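Side-chain contacts in putative aminopeptidase (Leishmania major, PDB 5NTH), which probably acts as a manganese-dependent M17 leucyl aminopeptidase, removing residues one at a time from the amino ends of peptides: residues 393-398 with 417-422; 494-499 with 506-511. All coordinates share one frame; numbering follows the deposited sequence.

Contact 1: residues 393-398 with 417-422; sequences IVLGDG and ATLTGA. With BB2 (actinonin), chain E.
L395 reaches from the helix to the end of a β-strand through a single methyl: its CD1 lies 3.7 Å from CB of A417 and 4.2 Å from CD1 of L419. These are tip-to-tip apolar contacts between aliphatic carbons, and together they bury only 85 Å² of surface. The reach depends on the leucine's length. With CG anti to the carbonyl carbon (chi1 -79°) and CD1 continuing the extended chain (chi2 176°), the methyl is carried well out from the helix, bridging backbones whose CA atoms stay 8.5 Å apart at L395 and A417. Alanine's short methyl meets the leucine tip at the end of the strand; L419, two residues further on, brings a longer side chain to the same methyl.

Beyond this apolar patch the backbone of 417-422 turns polar. L419 O accepts a nearly straight hydrogen bond from the hydroxamate nitrogen N1 of actinonin (2.9 Å, 171°), and G421 N donates to the inhibitor's amide oxygen O13 at 3.1 Å. G421 also fits close against the ligand, which runs past its CA where a side chain would stand.

In the next shell, D512 accepts from L419 N and is hydrogen-bonded to T420 OG1, while that same hydroxyl caps Q423 N at the start of helix 422-427. T418 OG1 is hydrogen-bonded to D321, a ligand of one manganese, and the side chain of A417 packs on K298, another ligand of that metal.

The chemistry is thus divided: side-chain methyls join helix 391-404 to the end of strand 412-417 and the loop after it, whereas main-chain groups, together with K310 from outside the segments, hydrogen-bond the inhibitor, perhaps as they would a peptide substrate.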
loop_
_atom_site.group_PDB
_atom_site.type_symbol
_atom_site.label_atom_id
_atom_site.label_comp_id
_atom_site.label_asym_id
_atom_site.label_seq_id
_atom_site.Cartn_x
_atom_site.Cartn_y
_atom_site.Cartn_z
ATOM N N ILE A 393 3.484 -10.780 25.646
ATOM C CA ILE A 393 2.914 -12.018 26.088
ATOM C C ILE A 393 3.904 -12.864 26.817
ATOM O O ILE A 393 3.644 -13.309 27.914
ATOM C CB ILE A 393 2.350 -12.832 24.942
ATOM C CG1 ILE A 393 1.068 -12.153 24.423
ATOM C CG2 ILE A 393 2.031 -14.234 25.430
ATOM C CD1 ILE A 393 0.478 -12.773 23.175
ATOM N N VAL A 394 5.030 -13.134 26.191
ATOM C CA VAL A 394 6.034 -13.981 26.826
ATOM C C VAL A 394 6.529 -13.318 28.106
ATOM O O VAL A 394 6.841 -13.995 29.069
ATOM C CB VAL A 394 7.248 -14.245 25.913
ATOM C CG1 VAL A 394 6.830 -14.792 24.546
ATOM C CG2 VAL A 394 8.082 -12.984 25.748
ATOM N N LEU A 395 6.611 -11.992 28.098
ATOM C CA LEU A 395 7.114 -11.240 29.227
ATOM C C LEU A 395 6.121 -11.256 30.363
ATOM O O LEU A 395 6.498 -11.225 31.524
ATOM C CB LEU A 395 7.351 -9.790 28.859
ATOM C CG LEU A 395 8.595 -9.401 28.097
ATOM C CD1 LEU A 395 8.510 -7.912 27.794
ATOM C CD2 LEU A 395 9.866 -9.725 28.869
ATOM N N GLY A 396 4.849 -11.248 30.016
ATOM C CA GLY A 396 3.813 -11.452 30.978
ATOM C C GLY A 396 4.056 -12.698 31.794
ATOM O O GLY A 396 4.003 -12.623 32.997
ATOM N N ASP A 397 4.320 -13.841 31.181
ATOM C CA ASP A 397 4.604 -15.050 31.970
ATOM C C ASP A 397 5.945 -14.881 32.713
ATOM O O ASP A 397 6.151 -15.436 33.788
ATOM C CB ASP A 397 4.595 -16.326 31.110
ATOM C CG ASP A 397 3.181 -16.859 30.834
ATOM O OD1 ASP A 397 2.232 -16.548 31.574
ATOM O OD2 ASP A 397 2.988 -17.631 29.891
ATOM N N GLY A 398 6.854 -14.101 32.151
ATOM C CA GLY A 398 8.154 -13.904 32.762
ATOM C C GLY A 398 8.070 -13.159 34.075
ATOM O O GLY A 398 8.691 -13.550 35.071
ATOM N N ALA A 417 13.104 -4.987 27.174
ATOM C CA ALA A 417 12.583 -5.588 25.963
ATOM C C ALA A 417 12.722 -4.664 24.756
ATOM O O ALA A 417 12.567 -3.454 24.892
ATOM C CB ALA A 417 11.139 -5.927 26.191
ATOM N N THR A 418 13.056 -5.238 23.596
ATOM C CA THR A 418 12.949 -4.551 22.289
ATOM C C THR A 418 11.487 -4.671 21.876
ATOM O O THR A 418 11.102 -5.578 21.147
ATOM C CB THR A 418 13.828 -5.211 21.198
ATOM O OG1 THR A 418 13.575 -6.614 21.179
ATOM C CG2 THR A 418 15.302 -5.019 21.475
ATOM N N LEU A 419 10.650 -3.801 22.384
ATOM C CA LEU A 419 9.265 -4.166 22.414
ATOM C C LEU A 419 8.494 -3.666 21.209
ATOM O O LEU A 419 7.757 -4.447 20.624
ATOM C CB LEU A 419 8.600 -3.750 23.723
ATOM C CG LEU A 419 7.319 -4.557 23.966
ATOM C CD1 LEU A 419 7.577 -6.056 24.101
ATOM C CD2 LEU A 419 6.607 -4.067 25.210
ATOM N N THR A 420 8.669 -2.387 20.853
ATOM C CA THR A 420 7.768 -1.676 19.936
ATOM C C THR A 420 8.482 -0.660 19.071
ATOM O O THR A 420 9.451 -0.044 19.507
ATOM C CB THR A 420 6.638 -0.882 20.693
ATOM O OG1 THR A 420 7.189 0.194 21.478
ATOM C CG2 THR A 420 5.784 -1.796 21.598
ATOM N N GLY A 421 7.951 -0.439 17.875
ATOM C CA GLY A 421 8.337 0.694 17.034
ATOM C C GLY A 421 7.800 2.039 17.510
ATOM O O GLY A 421 8.328 3.096 17.147
ATOM N N ALA A 422 6.748 2.018 18.316
ATOM C CA ALA A 422 6.209 3.235 18.882
ATOM C C ALA A 422 7.282 3.931 19.719
ATOM O O ALA A 422 7.403 5.180 19.728
ATOM C CB ALA A 422 4.981 2.918 19.711
HETATM C C5 BB2 E . 6.957 -4.378 17.137
HETATM C C3 BB2 E . 7.110 -5.854 17.347
HETATM O O4 BB2 E . 7.001 -6.560 16.384
HETATM N N1 BB2 E . 7.402 -6.360 18.537
HETATM O O2 BB2 E . 7.578 -7.756 18.674
HETATM C C6 BB2 E . 5.529 -4.073 16.701
HETATM C C12 BB2 E . 5.552 -2.790 15.934
HETATM O O13 BB2 E . 5.472 -1.764 16.552
HETATM C C7 BB2 E . 4.624 -4.002 17.938
HETATM C C8 BB2 E . 3.181 -3.609 17.639
HETATM C C9 BB2 E . 2.438 -4.691 16.869
HETATM C C10 BB2 E . 1.801 -4.137 15.607
HETATM C C11 BB2 E . 0.582 -3.292 15.932
HETATM N N14 BB2 E . 5.684 -2.818 14.615
HETATM C C15 BB2 E . 5.753 -1.587 13.835
HETATM C C16 BB2 E . 6.755 -1.707 12.662
HETATM C C18 BB2 E . 6.370 -0.926 11.395
HETATM C C17 BB2 E . 8.168 -1.296 13.121
HETATM C C19 BB2 E . 4.351 -1.146 13.489
HETATM O O20 BB2 E . 3.900 -0.247 14.168
HETATM N N21 BB2 E . 3.625 -1.701 12.492
HETATM C C22 BB2 E . 2.573 -0.928 11.817
HETATM C C23 BB2 E . 3.691 -3.040 11.887
HETATM C C24 BB2 E . 3.010 -2.950 10.521
HETATM C C25 BB2 E . 2.409 -1.560 10.424
HETATM C C26 BB2 E . 1.292 -1.087 12.650
HETATM O O27 BB2 E . 1.401 -0.441 13.927
#

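Contact 2: residues 494-499 with 506-511; sequences YFVEQH and GPFVHV
F508 has the most surface buried here, its ring pointing from the start of strand 508-512 to helix 488-497 at V496 and E497. E497 CA sits 4.0 Å above one ring face, displaced toward the rim, and E497 CB comes within 3.9 Å of F508 CE2. With CG anti to the backbone N (chi1 170°), the ring is aimed at the helix, and the length of the phenyl group brings it to the backbone of E497.

V496 approaches the ring's far end, with CG1 4.0 Å from F508 CZ, the two side chains crossing at about a right angle. Its other methyl, CG2, lies 4.4 Å from CE1 of H510, so one branched residue serves two neighbours on the same side of the strand. A compact valine fits this buried spot between helix and sheet.

Of its side chain, E497 sets CB and CG against the ring; its extended chain carries the carboxylate on to the hydroxyls of Y435 and Y461, both hydrogen-bonded to it. H510 ND1 is likewise hydrogen-bonded to D415 of the adjacent strand 412-417. This is helix-on-sheet packing of an α/β domain, here the catalytic domain of the M17 family, with F508 and H510 on one side of an inner strand.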
loop_
_atom_site.group_PDB
_atom_site.type_symbol
_atom_site.label_atom_id
_atom_site.label_comp_id
_atom_site.label_asym_id
_atom_site.label_seq_id
_atom_site.Cartn_x
_atom_site.Cartn_y
_atom_site.Cartn_z
ATOM N N TYR A 494 2.141 -1.577 30.049
ATOM C CA TYR A 494 0.890 -1.848 30.780
ATOM C C TYR A 494 0.428 -3.289 30.630
ATOM O O TYR A 494 -0.035 -3.905 31.576
ATOM C CB TYR A 494 -0.215 -0.898 30.295
ATOM C CG TYR A 494 -1.595 -1.243 30.803
ATOM C CD1 TYR A 494 -2.026 -0.830 32.068
ATOM C CD2 TYR A 494 -2.474 -1.997 30.012
ATOM C CE1 TYR A 494 -3.287 -1.167 32.532
ATOM C CE2 TYR A 494 -3.735 -2.341 30.459
ATOM C CZ TYR A 494 -4.140 -1.924 31.714
ATOM O OH TYR A 494 -5.389 -2.277 32.154
ATOM N N PHE A 495 0.568 -3.827 29.438
ATOM C CA PHE A 495 0.198 -5.195 29.230
ATOM C C PHE A 495 0.984 -6.028 30.204
ATOM O O PHE A 495 0.410 -6.770 30.942
ATOM C CB PHE A 495 0.475 -5.670 27.811
ATOM C CG PHE A 495 0.063 -7.082 27.592
ATOM C CD1 PHE A 495 0.910 -8.132 27.940
ATOM C CD2 PHE A 495 -1.206 -7.378 27.120
ATOM C CE1 PHE A 495 0.512 -9.463 27.773
ATOM C CE2 PHE A 495 -1.602 -8.698 26.947
ATOM C CZ PHE A 495 -0.739 -9.743 27.282
ATOM N N VAL A 496 2.301 -5.864 30.222
ATOM C CA VAL A 496 3.182 -6.664 31.090
ATOM C C VAL A 496 2.907 -6.395 32.560
ATOM O O VAL A 496 2.930 -7.287 33.387
ATOM C CB VAL A 496 4.673 -6.377 30.853
ATOM C CG1 VAL A 496 5.521 -7.415 31.569
ATOM C CG2 VAL A 496 5.022 -6.406 29.369
ATOM N N GLU A 497 2.661 -5.151 32.894
ATOM C CA GLU A 497 2.356 -4.837 34.272
ATOM C C GLU A 497 1.193 -5.667 34.837
ATOM O O GLU A 497 1.211 -6.048 36.011
ATOM C CB GLU A 497 2.024 -3.372 34.410
ATOM C CG GLU A 497 2.061 -2.881 35.835
ATOM C CD GLU A 497 1.728 -1.412 35.927
ATOM O OE1 GLU A 497 1.225 -0.860 34.926
ATOM O OE2 GLU A 497 1.970 -0.804 37.004
ATOM N N GLN A 498 0.195 -5.985 34.018
ATOM C CA GLN A 498 -0.970 -6.666 34.561
ATOM C C GLN A 498 -0.684 -8.067 35.030
ATOM O O GLN A 498 -1.509 -8.632 35.713
ATOM C CB GLN A 498 -2.098 -6.728 33.547
ATOM C CG GLN A 498 -2.529 -5.409 32.951
ATOM C CD GLN A 498 -2.588 -4.291 33.974
ATOM O OE1 GLN A 498 -1.681 -3.454 34.033
ATOM N NE2 GLN A 498 -3.621 -4.282 34.796
ATOM N N HIS A 499 0.466 -8.636 34.679
ATOM C CA HIS A 499 0.748 -10.042 34.992
ATOM C C HIS A 499 1.644 -10.191 36.203
ATOM O O HIS A 499 2.061 -11.295 36.535
ATOM C CB HIS A 499 1.233 -10.778 33.723
ATOM C CG HIS A 499 0.198 -10.737 32.632
ATOM N ND1 HIS A 499 -0.921 -11.543 32.639
ATOM C CD2 HIS A 499 0.028 -9.881 31.593
ATOM C CE1 HIS A 499 -1.705 -11.218 31.625
ATOM N NE2 HIS A 499 -1.153 -10.208 30.977
ATOM N N GLY A 506 6.430 -3.452 45.201
ATOM C CA GLY A 506 7.331 -2.338 44.821
ATOM C C GLY A 506 7.342 -1.993 43.323
ATOM O O GLY A 506 6.600 -2.560 42.538
ATOM N N PRO A 507 8.209 -1.066 42.904
ATOM C CA PRO A 507 8.151 -0.545 41.558
ATOM C C PRO A 507 8.364 -1.559 40.433
ATOM O O PRO A 507 9.177 -2.494 40.545
ATOM C CB PRO A 507 9.309 0.454 41.529
ATOM C CG PRO A 507 9.583 0.764 42.938
ATOM C CD PRO A 507 9.383 -0.546 43.610
ATOM N N PHE A 508 7.642 -1.321 39.346
ATOM C CA PHE A 508 7.822 -2.037 38.101
ATOM C C PHE A 508 8.370 -1.034 37.102
ATOM O O PHE A 508 7.726 0.003 36.860
ATOM C CB PHE A 508 6.469 -2.551 37.643
ATOM C CG PHE A 508 6.462 -3.104 36.256
ATOM C CD1 PHE A 508 7.018 -4.343 35.996
ATOM C CD2 PHE A 508 5.885 -2.389 35.220
ATOM C CE1 PHE A 508 7.014 -4.861 34.725
ATOM C CE2 PHE A 508 5.861 -2.906 33.948
ATOM C CZ PHE A 508 6.425 -4.148 33.702
ATOM N N VAL A 509 9.554 -1.333 36.558
ATOM C CA VAL A 509 10.264 -0.432 35.635
ATOM C C VAL A 509 10.480 -1.152 34.349
ATOM O O VAL A 509 11.278 -2.083 34.288
ATOM C CB VAL A 509 11.652 -0.016 36.140
ATOM C CG1 VAL A 509 12.294 1.011 35.220
ATOM C CG2 VAL A 509 11.529 0.565 37.531
ATOM N N HIS A 510 9.773 -0.681 33.328
ATOM C CA HIS A 510 9.786 -1.280 32.010
ATOM C C HIS A 510 10.627 -0.458 31.084
ATOM O O HIS A 510 10.329 0.710 30.891
ATOM C CB HIS A 510 8.383 -1.327 31.493
ATOM C CG HIS A 510 8.259 -1.842 30.096
ATOM N ND1 HIS A 510 8.192 -3.184 29.801
ATOM C CD2 HIS A 510 8.121 -1.194 28.922
ATOM C CE1 HIS A 510 8.050 -3.342 28.501
ATOM N NE2 HIS A 510 7.993 -2.149 27.946
ATOM N N VAL A 511 11.670 -1.071 30.521
ATOM C CA VAL A 511 12.552 -0.380 29.586
ATOM C C VAL A 511 12.382 -0.918 28.173
ATOM O O VAL A 511 12.715 -2.065 27.862
ATOM C CB VAL A 511 14.027 -0.465 30.000
ATOM C CG1 VAL A 511 14.871 0.420 29.093
ATOM C CG2 VAL A 511 14.202 -0.028 31.436
#

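Both contacts are buried within the catalytic domain, their centres 10 Å apart, and they pack helices 391-404 and 488-497 against neighbouring parallel strands of one mixed sheet. The strands meet directly, A417 N probably donating to V511 O at 3.0 Å. The helices touch as well, where V496 packs on L395, while L419 CD2 lies 3.6 Å from H510 NE2. Contact 1 sits at the strand end bordering the metals; its hydrophobic contact is small, and its main chain also hydrogen-bonds the inhibitor. Contact 2, further from the inhibitor, buries twice the area with aromatic and aliphatic groups, and includes the partly exposed E497.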